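Local structure of A putative transcriptional regulator (Rhodococcus sp., 2HKU) at residues 93-96 and 97-101; 195-198 and 199-202; 149-152 and 153-157. The protein probably acts as a TetR-family transcriptional regulator, binding cis-regulatory DNA through a predicted helix-turn-helix motif. All blocks are in the same frame, centred on the assembly; numbering follows the deposited sequence.

Interaction 1: 93-96 and 97-101; sequences GDYT and EKLVG
Tyr95 and Leu99, one turn apart on helix 92-104, lay their side chains alongside each other, pointing the same way. Leu99 CD1 does the touching: it lies 3.8 Å from Tyr95 CE2 and approaches the ring obliquely. The same methyl is 4.1 Å from Tyr95 OH, so it meets the outer end of the ring. In both residues CG stands anti to the backbone N (chi1 170° in Tyr95, -163° in Leu99), and this shared choice sends the two groups off the helix in the same sense. Thr96 and Val100 repeat the i, i+4 pattern on an adjoining face, with Thr96 CG2 and Val100 CG2 4.1 Å apart. That methyl contact goes with a Thr96 hydroxyl turned back along the helix, where OG1 bonds to Val92 O and is satisfied despite its burial.

The third i, i+4 pair is polar but looser. Lys98 brings its CE to 3.1 Å from Asp94 OD1, whereas the bend at chi4 (-53°) carries NZ to 4.2 Å from that oxygen, beyond a salt bridge. Any attraction between the two charges is therefore probably a diffuse one. Glu97 runs its chain past Gly93 O. Beneath all these pairs is the regular alpha-helical backbone, in which Leu99 N donates to Tyr95 O at 2.7 Å and Val100 N to Thr96 O at 3.0 Å.

The apolar groups look into the helical core of the C-terminal domain. Tyr95 packs on helices 125-152 and 63-87, Leu99 on Ala82, Ala86 and Phe168, and Thr96 reaches Leu146, while Val100 faces helices 161-181 and 190-201.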
ATOM      1  N   GLY A  93     -22.127  13.060   0.903  1.00 47.09           N
ATOM      2  CA  GLY A  93     -21.930  11.776   0.252  1.00 44.92           C
ATOM      3  C   GLY A  93     -21.143  12.071  -0.981  1.00 43.80           C
ATOM      4  O   GLY A  93     -20.237  11.340  -1.359  1.00 44.42           O
ATOM      5  N   ASP A  94     -21.454  13.202  -1.589  1.00 43.20           N
ATOM      6  CA  ASP A  94     -20.860  13.590  -2.850  1.00 42.26           C
ATOM      7  C   ASP A  94     -19.434  14.177  -2.712  1.00 40.79           C
ATOM      8  O   ASP A  94     -18.651  14.175  -3.653  1.00 40.28           O
ATOM      9  CB  ASP A  94     -21.706  14.681  -3.404  1.00 43.18           C
ATOM     10  CG  ASP A  94     -21.918  14.543  -4.845  1.00 47.16           C
ATOM     11  OD1 ASP A  94     -20.916  14.763  -5.544  1.00 50.30           O
ATOM     12  OD2 ASP A  94     -23.082  14.213  -5.268  1.00 45.09           O
ATOM     13  N   TYR A  95     -19.172  14.761  -1.562  1.00 39.31           N
ATOM     14  CA  TYR A  95     -17.854  15.304  -1.238  1.00 38.82           C
ATOM     15  C   TYR A  95     -16.888  14.119  -1.120  1.00 36.95           C
ATOM     16  O   TYR A  95     -15.817  14.143  -1.718  1.00 37.21           O
ATOM     17  CB  TYR A  95     -17.978  16.022   0.083  1.00 37.89           C
ATOM     18  CG  TYR A  95     -16.711  16.476   0.754  1.00 40.94           C
ATOM     19  CD1 TYR A  95     -16.305  17.815   0.695  1.00 39.96           C
ATOM     20  CD2 TYR A  95     -15.951  15.579   1.519  1.00 40.74           C
ATOM     21  CE1 TYR A  95     -15.166  18.231   1.332  1.00 42.83           C
ATOM     22  CE2 TYR A  95     -14.813  15.968   2.139  1.00 40.32           C
ATOM     23  CZ  TYR A  95     -14.416  17.290   2.076  1.00 42.35           C
ATOM     24  OH  TYR A  95     -13.276  17.673   2.744  1.00 40.55           O
ATOM     25  N   THR A  96     -17.309  13.123  -0.336  1.00 36.48           N
ATOM     26  CA  THR A  96     -16.614  11.873  -0.190  1.00 35.39           C
ATOM     27  C   THR A  96     -16.393  11.127  -1.472  1.00 35.93           C
ATOM     28  O   THR A  96     -15.290  10.630  -1.657  1.00 34.96           O
ATOM     29  CB  THR A  96     -17.230  11.026   0.862  1.00 35.63           C
ATOM     30  OG1 THR A  96     -17.478  11.859   1.980  1.00 32.34           O
ATOM     31  CG2 THR A  96     -16.255   9.871   1.310  1.00 34.76           C
ATOM     32  N   GLU A  97     -17.377  11.100  -2.393  1.00 35.60           N
ATOM     33  CA  GLU A  97     -17.238  10.391  -3.689  1.00 36.01           C
ATOM     34  C   GLU A  97     -16.230  11.072  -4.569  1.00 33.13           C
ATOM     35  O   GLU A  97     -15.407  10.491  -5.311  1.00 32.59           O
ATOM     36  CB  GLU A  97     -18.619  10.353  -4.453  1.00 36.17           C
ATOM     37  CG  GLU A  97     -19.556   9.212  -4.126  1.00 40.08           C
ATOM     38  CD  GLU A  97     -21.058   9.483  -4.504  1.00 42.48           C
ATOM     39  OE1 GLU A  97     -21.300   9.781  -5.698  1.00 51.42           O
ATOM     40  OE2 GLU A  97     -21.973   9.403  -3.612  1.00 47.01           O
ATOM     41  N   LYS A  98     -16.325  12.382  -4.527  1.00 32.51           N
ATOM     42  CA  LYS A  98     -15.444  13.221  -5.255  1.00 29.80           C
ATOM     43  C   LYS A  98     -13.998  13.084  -4.662  1.00 26.21           C
ATOM     44  O   LYS A  98     -13.060  12.975  -5.366  1.00 24.85           O
ATOM     45  CB  LYS A  98     -15.954  14.658  -5.101  1.00 30.31           C
ATOM     46  CG  LYS A  98     -16.866  15.158  -6.276  1.00 33.17           C
ATOM     47  CD  LYS A  98     -17.723  16.408  -5.761  1.00 32.09           C
ATOM     48  CE  LYS A  98     -18.876  16.723  -6.783  1.00 31.93           C
ATOM     49  NZ  LYS A  98     -18.279  16.864  -8.090  1.00 32.63           N
ATOM     50  N   LEU A  99     -13.865  13.157  -3.369  1.00 27.52           N
ATOM     51  CA  LEU A  99     -12.517  13.120  -2.798  1.00 26.06           C
ATOM     52  C   LEU A  99     -11.881  11.745  -3.132  1.00 24.67           C
ATOM     53  O   LEU A  99     -10.864  11.693  -3.743  1.00 23.81           O
ATOM     54  CB  LEU A  99     -12.575  13.448  -1.334  1.00 26.93           C
ATOM     55  CG  LEU A  99     -11.248  13.867  -0.641  1.00 27.71           C
ATOM     56  CD1 LEU A  99     -11.592  14.570   0.678  1.00 24.58           C
ATOM     57  CD2 LEU A  99     -10.405  12.629  -0.355  1.00 25.95           C
ATOM     58  N   VAL A 100     -12.583  10.663  -2.843  1.00 26.71           N
ATOM     59  CA  VAL A 100     -12.078   9.260  -3.064  1.00 26.48           C
ATOM     60  C   VAL A 100     -11.914   8.951  -4.504  1.00 26.52           C
ATOM     61  O   VAL A 100     -10.872   8.484  -4.968  1.00 27.12           O
ATOM     62  CB  VAL A 100     -13.040   8.256  -2.334  1.00 26.42           C
ATOM     63  CG1 VAL A 100     -12.630   6.832  -2.554  1.00 24.48           C
ATOM     64  CG2 VAL A 100     -13.067   8.571  -0.887  1.00 28.50           C
ATOM     65  N   GLY A 101     -12.938   9.291  -5.305  1.00 29.08           N
ATOM     66  CA  GLY A 101     -12.783   9.185  -6.753  1.00 24.52           C
ATOM     67  C   GLY A 101     -11.611   9.893  -7.343  1.00 25.66           C
ATOM     68  O   GLY A 101     -11.042   9.411  -8.314  1.00 24.38           O
TER

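Interaction 2: 195-198 and 199-202; sequences AVIF and ANLQ
Ile197 overlaps Leu201 through its branch methyl, with Ile197 CG2 3.6 Å from Leu201 CD1 and the two side chains lying side by side along helix 190-201. CG2 is the Ile197 branch placed anti to the backbone N, beside its own carbonyl carbon, the position that brings it to the leucine one turn on. Leu201 folds back to meet it: its CG comes within 3.4 Å of Ile197 O, the carbonyl that also accepts Leu201 N at 3.0 Å.

Asn200 treats Val196 in a similar way, but with an amide. Its CG lies 3.3 Å from Val196 O, and OD1 is 3.9 Å from Val196 CG1. Although ND2 is near Val196 O, the angle is too poor for a hydrogen bond. It is the backbone that makes the bond, Asn200 N donating to Val196 O at 2.8 Å. Ala199, with only a methyl, sets its CB 3.6 Å from Ala195 O. The helix ends with Leu201; Gln202 follows with positive phi (40°), although its N still donates to Phe198 O at 2.9 Å.

This face of the helix meets the second subunit, as expected of TetR-family dimers, which pair helices of the C-terminal domain. Ala199 packs on Val163 and Asn200 on Ala167 of the second subunit, and Ala199 O accepts a weak bond from Gln202 NE2 of that chain. Ile197 instead turns to Phe168, Ala171 and Leu175 of its own chain.

Within these last two turns, then, cohesion comes from main-chain bonds and methyl contacts, and the Asn200 amide adds proximity to Val196 O rather than a second hydrogen bond.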
ATOM      1  N   ALA A 195     -15.875   1.703  -3.259  1.00 24.32           N
ATOM      2  CA  ALA A 195     -16.787   1.040  -2.318  1.00 23.81           C
ATOM      3  C   ALA A 195     -16.088   0.536  -1.029  1.00 22.97           C
ATOM      4  O   ALA A 195     -16.679   0.493   0.039  1.00 22.61           O
ATOM      5  CB  ALA A 195     -17.531  -0.118  -3.014  1.00 22.94           C
ATOM      6  N   VAL A 196     -14.824   0.142  -1.112  1.00 22.72           N
ATOM      7  CA  VAL A 196     -14.108  -0.284   0.155  1.00 22.61           C
ATOM      8  C   VAL A 196     -14.019   0.983   1.079  1.00 21.27           C
ATOM      9  O   VAL A 196     -14.281   0.893   2.261  1.00 21.75           O
ATOM     10  CB  VAL A 196     -12.657  -0.878  -0.155  1.00 22.47           C
ATOM     11  CG1 VAL A 196     -11.777  -0.843   1.051  1.00 23.88           C
ATOM     12  CG2 VAL A 196     -12.720  -2.359  -0.806  1.00 19.65           C
ATOM     13  N   ILE A 197     -13.672   2.149   0.528  1.00 22.99           N
ATOM     14  CA  ILE A 197     -13.539   3.370   1.397  1.00 23.18           C
ATOM     15  C   ILE A 197     -14.903   3.695   2.003  1.00 25.93           C
ATOM     16  O   ILE A 197     -14.996   3.874   3.215  1.00 27.57           O
ATOM     17  CB  ILE A 197     -12.977   4.601   0.677  1.00 23.74           C
ATOM     18  CG1 ILE A 197     -11.527   4.418   0.154  1.00 21.69           C
ATOM     19  CG2 ILE A 197     -13.061   5.887   1.588  1.00 22.87           C
ATOM     20  CD1 ILE A 197     -10.450   4.256   1.256  1.00 21.46           C
ATOM     21  N   PHE A 198     -15.973   3.683   1.172  1.00 26.30           N
ATOM     22  CA  PHE A 198     -17.342   3.763   1.769  1.00 27.14           C
ATOM     23  C   PHE A 198     -17.708   2.768   2.877  1.00 27.62           C
ATOM     24  O   PHE A 198     -18.340   3.147   3.882  1.00 28.51           O
ATOM     25  CB  PHE A 198     -18.398   3.889   0.666  1.00 29.65           C
ATOM     26  CG  PHE A 198     -18.399   5.252   0.037  1.00 30.70           C
ATOM     27  CD1 PHE A 198     -19.034   6.323   0.693  1.00 35.26           C
ATOM     28  CD2 PHE A 198     -17.752   5.491  -1.148  1.00 35.12           C
ATOM     29  CE1 PHE A 198     -19.038   7.619   0.161  1.00 35.57           C
ATOM     30  CE2 PHE A 198     -17.726   6.793  -1.719  1.00 35.01           C
ATOM     31  CZ  PHE A 198     -18.384   7.854  -1.048  1.00 36.13           C
ATOM     32  N   ALA A 199     -17.339   1.489   2.717  1.00 26.36           N
ATOM     33  CA  ALA A 199     -17.505   0.522   3.779  1.00 25.10           C
ATOM     34  C   ALA A 199     -16.638   0.788   4.971  1.00 25.68           C
ATOM     35  O   ALA A 199     -17.057   0.491   6.113  1.00 27.58           O
ATOM     36  CB  ALA A 199     -17.263  -0.918   3.257  1.00 24.76           C
ATOM     37  N   ASN A 200     -15.427   1.341   4.763  1.00 25.30           N
ATOM     38  CA  ASN A 200     -14.565   1.691   5.911  1.00 24.79           C
ATOM     39  C   ASN A 200     -15.166   2.844   6.746  1.00 24.72           C
ATOM     40  O   ASN A 200     -15.016   2.866   7.932  1.00 27.23           O
ATOM     41  CB  ASN A 200     -13.158   2.153   5.436  1.00 23.37           C
ATOM     42  CG  ASN A 200     -12.292   1.012   4.883  1.00 24.50           C
ATOM     43  OD1 ASN A 200     -11.241   1.260   4.268  1.00 25.45           O
ATOM     44  ND2 ASN A 200     -12.704  -0.188   5.084  1.00 17.89           N
ATOM     45  N   LEU A 201     -15.777   3.823   6.074  1.00 26.42           N
ATOM     46  CA  LEU A 201     -16.287   5.050   6.731  1.00 28.01           C
ATOM     47  C   LEU A 201     -17.697   4.828   7.304  1.00 29.94           C
ATOM     48  O   LEU A 201     -18.034   5.438   8.315  1.00 30.71           O
ATOM     49  CB  LEU A 201     -16.300   6.189   5.732  1.00 26.93           C
ATOM     50  CG  LEU A 201     -14.894   6.618   5.266  1.00 25.89           C
ATOM     51  CD1 LEU A 201     -14.958   7.597   4.131  1.00 29.54           C
ATOM     52  CD2 LEU A 201     -14.176   7.211   6.490  1.00 24.83           C
ATOM     53  N   GLN A 202     -18.476   3.951   6.642  1.00 30.86           N
ATOM     54  CA  GLN A 202     -19.882   3.606   6.986  1.00 32.55           C
ATOM     55  C   GLN A 202     -20.651   4.902   7.408  1.00 30.99           C
ATOM     56  O   GLN A 202     -20.904   5.117   8.572  1.00 32.39           O
ATOM     57  CB  GLN A 202     -19.868   2.541   8.080  1.00 33.62           C
ATOM     58  CG  GLN A 202     -21.012   1.542   8.010  1.00 41.35           C
ATOM     59  CD  GLN A 202     -21.087   0.817   6.638  1.00 47.27           C
ATOM     60  OE1 GLN A 202     -21.938   1.162   5.801  1.00 49.07           O
ATOM     61  NE2 GLN A 202     -20.182  -0.166   6.402  1.00 46.21           N
TER

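Interaction 3: 149-152 and 153-157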
ATOM      1  N   THR A 149     -15.072  17.477   7.814  1.00 35.42           N
ATOM      2  CA  THR A 149     -16.291  17.505   6.961  1.00 37.53           C
ATOM      3  C   THR A 149     -17.378  16.480   7.501  1.00 38.70           C
ATOM      4  O   THR A 149     -18.527  16.852   7.786  1.00 38.47           O
ATOM      5  CB  THR A 149     -15.956  17.341   5.474  1.00 36.91           C
ATOM      6  OG1 THR A 149     -15.170  18.448   5.038  1.00 39.41           O
ATOM      7  CG2 THR A 149     -17.223  17.353   4.604  1.00 37.14           C
ATOM      8  N   LEU A 150     -16.956  15.241   7.770  1.00 38.14           N
ATOM      9  CA  LEU A 150     -17.792  14.231   8.381  1.00 38.56           C
ATOM     10  C   LEU A 150     -18.249  14.528   9.794  1.00 39.43           C
ATOM     11  O   LEU A 150     -19.408  14.293  10.134  1.00 39.51           O
ATOM     12  CB  LEU A 150     -17.083  12.850   8.391  1.00 37.35           C
ATOM     13  CG  LEU A 150     -16.703  12.170   7.073  1.00 37.90           C
ATOM     14  CD1 LEU A 150     -16.158  10.701   7.384  1.00 33.19           C
ATOM     15  CD2 LEU A 150     -17.849  12.139   6.084  1.00 33.89           C
HETATM   16  N   MSE A 151     -17.333  14.921  10.678  1.00 40.52           N
HETATM   17  CA  MSE A 151     -17.740  15.104  12.065  1.00 41.51           C
HETATM   18  C   MSE A 151     -18.742  16.259  12.250  1.00 41.54           C
HETATM   19  O   MSE A 151     -19.547  16.196  13.167  1.00 40.60           O
HETATM   20  CB  MSE A 151     -16.566  15.330  13.004  1.00 41.15           C
HETATM   21  CG  MSE A 151     -15.696  14.114  13.210  1.00 42.72           C
HETATM   22 SE   MSE A 151     -13.999  14.819  13.953  0.70 42.48          SE
HETATM   23  CE  MSE A 151     -14.626  15.141  15.805  1.00 45.22           C
ATOM     24  N   ARG A 152     -18.646  17.285  11.403  1.00 43.08           N
ATOM     25  CA  ARG A 152     -19.371  18.529  11.625  1.00 44.83           C
ATOM     26  C   ARG A 152     -20.732  18.293  11.025  1.00 45.74           C
ATOM     27  O   ARG A 152     -21.706  18.887  11.479  1.00 45.72           O
ATOM     28  CB  ARG A 152     -18.682  19.783  11.033  1.00 44.55           C
ATOM     29  CG  ARG A 152     -18.698  19.935   9.515  1.00 44.41           C
ATOM     30  CD  ARG A 152     -18.377  21.359   9.101  1.00 46.01           C
ATOM     31  NE  ARG A 152     -17.998  21.442   7.680  1.00 49.13           N
ATOM     32  CZ  ARG A 152     -18.833  21.686   6.667  1.00 53.56           C
ATOM     33  NH1 ARG A 152     -20.150  21.863   6.878  1.00 53.32           N
ATOM     34  NH2 ARG A 152     -18.358  21.738   5.419  1.00 51.44           N
ATOM     35  N   THR A 153     -20.803  17.412  10.015  1.00 45.43           N
ATOM     36  CA  THR A 153     -22.108  17.021   9.462  1.00 45.00           C
ATOM     37  C   THR A 153     -22.813  15.869  10.171  1.00 43.76           C
ATOM     38  O   THR A 153     -23.882  15.487   9.726  1.00 45.08           O
ATOM     39  CB  THR A 153     -22.142  16.882   7.931  1.00 45.13           C
ATOM     40  OG1 THR A 153     -21.334  15.783   7.518  1.00 47.10           O
ATOM     41  CG2 THR A 153     -21.615  18.127   7.280  1.00 46.59           C
ATOM     42  N   GLY A 154     -22.308  15.382  11.310  1.00 42.46           N
ATOM     43  CA  GLY A 154     -22.995  14.320  12.067  1.00 40.68           C
ATOM     44  C   GLY A 154     -22.306  12.951  12.334  1.00 41.46           C
ATOM     45  O   GLY A 154     -22.697  12.166  13.256  1.00 39.38           O
ATOM     46  N   TRP A 155     -21.253  12.653  11.569  1.00 40.74           N
ATOM     47  CA  TRP A 155     -20.595  11.321  11.659  1.00 40.18           C
ATOM     48  C   TRP A 155     -19.841  11.100  12.995  1.00 39.28           C
ATOM     49  O   TRP A 155     -19.177  12.013  13.487  1.00 39.79           O
ATOM     50  CB  TRP A 155     -19.722  11.171  10.375  1.00 40.94           C
ATOM     51  CG  TRP A 155     -18.908   9.928  10.184  1.00 43.55           C
ATOM     52  CD1 TRP A 155     -19.283   8.743   9.542  1.00 42.40           C
ATOM     53  CD2 TRP A 155     -17.521   9.755  10.569  1.00 43.70           C
ATOM     54  NE1 TRP A 155     -18.214   7.869   9.540  1.00 40.97           N
ATOM     55  CE2 TRP A 155     -17.129   8.460  10.147  1.00 42.61           C
ATOM     56  CE3 TRP A 155     -16.589  10.570  11.245  1.00 42.67           C
ATOM     57  CZ2 TRP A 155     -15.845   7.952  10.399  1.00 42.69           C
ATOM     58  CZ3 TRP A 155     -15.300  10.072  11.472  1.00 43.29           C
ATOM     59  CH2 TRP A 155     -14.950   8.767  11.059  1.00 42.48           C
ATOM     60  N   GLN A 156     -19.997   9.932  13.614  1.00 37.67           N
ATOM     61  CA  GLN A 156     -19.319   9.625  14.829  1.00 39.01           C
ATOM     62  C   GLN A 156     -17.943   8.956  14.577  1.00 40.63           C
ATOM     63  O   GLN A 156     -17.871   7.866  13.951  1.00 39.59           O
ATOM     64  CB  GLN A 156     -20.109   8.631  15.691  1.00 39.70           C
ATOM     65  CG  GLN A 156     -21.502   9.081  16.201  1.00 43.96           C
ATOM     66  CD  GLN A 156     -21.440  10.367  16.990  1.00 48.53           C
ATOM     67  OE1 GLN A 156     -21.126  10.363  18.209  1.00 49.84           O
ATOM     68  NE2 GLN A 156     -21.709  11.497  16.300  1.00 46.52           N
ATOM     69  N   LEU A 157     -16.876   9.584  15.094  1.00 39.23           N
ATOM     70  CA  LEU A 157     -15.564   8.944  15.250  1.00 38.45           C
ATOM     71  C   LEU A 157     -15.748   7.587  15.876  1.00 38.07           C
ATOM     72  O   LEU A 157     -16.552   7.406  16.812  1.00 36.33           O
ATOM     73  CB  LEU A 157     -14.702   9.751  16.206  1.00 38.10           C
ATOM     74  CG  LEU A 157     -13.563  10.730  15.864  1.00 41.63           C
ATOM     75  CD1 LEU A 157     -13.408  11.211  14.415  1.00 39.78           C
ATOM     76  CD2 LEU A 157     -13.597  11.908  16.837  1.00 38.76           C
TER
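Leu150 meets Trp155 from its first side-chain carbon onward. Its CB is 3.7 Å from Trp155 CE3 and equally close to Trp155 CB, so the base of the leucine already rests against the indole. With CG anti to the carbonyl carbon, the chain then rises over the ring, and CD1 ends above the six-membered ring, 3.7 Å from its centroid and 17° off the normal, a CH-pi contact over one face. With Trp155 CG anti to its backbone N the indole is carried alongside Leu150, and a chi2 of 91° turns its face to it. The indole NE1 finds its partner in Leu201 O. With an alanine in place of Trp155, Leu150 CD1 would probably lose the surface it rests on and Leu201 O its indole donor.

This pairing is the hydrophobic contact that accompanies a Schellman motif, here closing helix 125-152. Trp155 N reaches back to Leu150 O at 2.9 Å, the 6-to-1 bond, and Gly154 N makes the inner, weak bond to Met151 O at 3.4 Å. Gly154 takes the positive phi (120°) of the motif, where any side chain would collide with the carbonyl oxygen of Thr153, which calls for glycine. One residue earlier, Thr153 grips Thr149 O twice, with its N and with OG1 at 3.0 Å, the two donors coming from opposite faces of the carbonyl plane; the hydroxyl thereby backs up the last regular helical bond.

Met151, present as selenomethionine, places CG at the edge of the Trp155 ring, near its plane. Its chain bends at chi3, setting SE 3.7 Å from Leu157 CD1 and the terminal CE 3.5 Å from Leu157 CD2.

Overall arrangement
The three contacts meet around Thr96, Leu150 and Leu201 in the C-terminal domain. Interactions 1 and 2, with centres about 11 Å apart, mesh where Thr96 CG2 lies 3.8 Å from Leu201 CD1, Val100 CG2 3.7 Å from Ile197 CG2 and Glu97 CG 3.6 Å from Phe198 CZ. Interaction 3, about 15 Å from each of them between centres, is tied in by polar bonds: Trp155 NE1 probably donates to Leu201 O at 2.7 Å, and Tyr95 OH lies 3.1 Å from Thr149 OG1, a weak bond. Of the three, interaction 2 alone touches the second subunit. 1,2-Ethanediol, probably from crystallisation, lies about 4 Å from the Leu99 side chain and about 3 Å from that of Ala195, and may mark pockets.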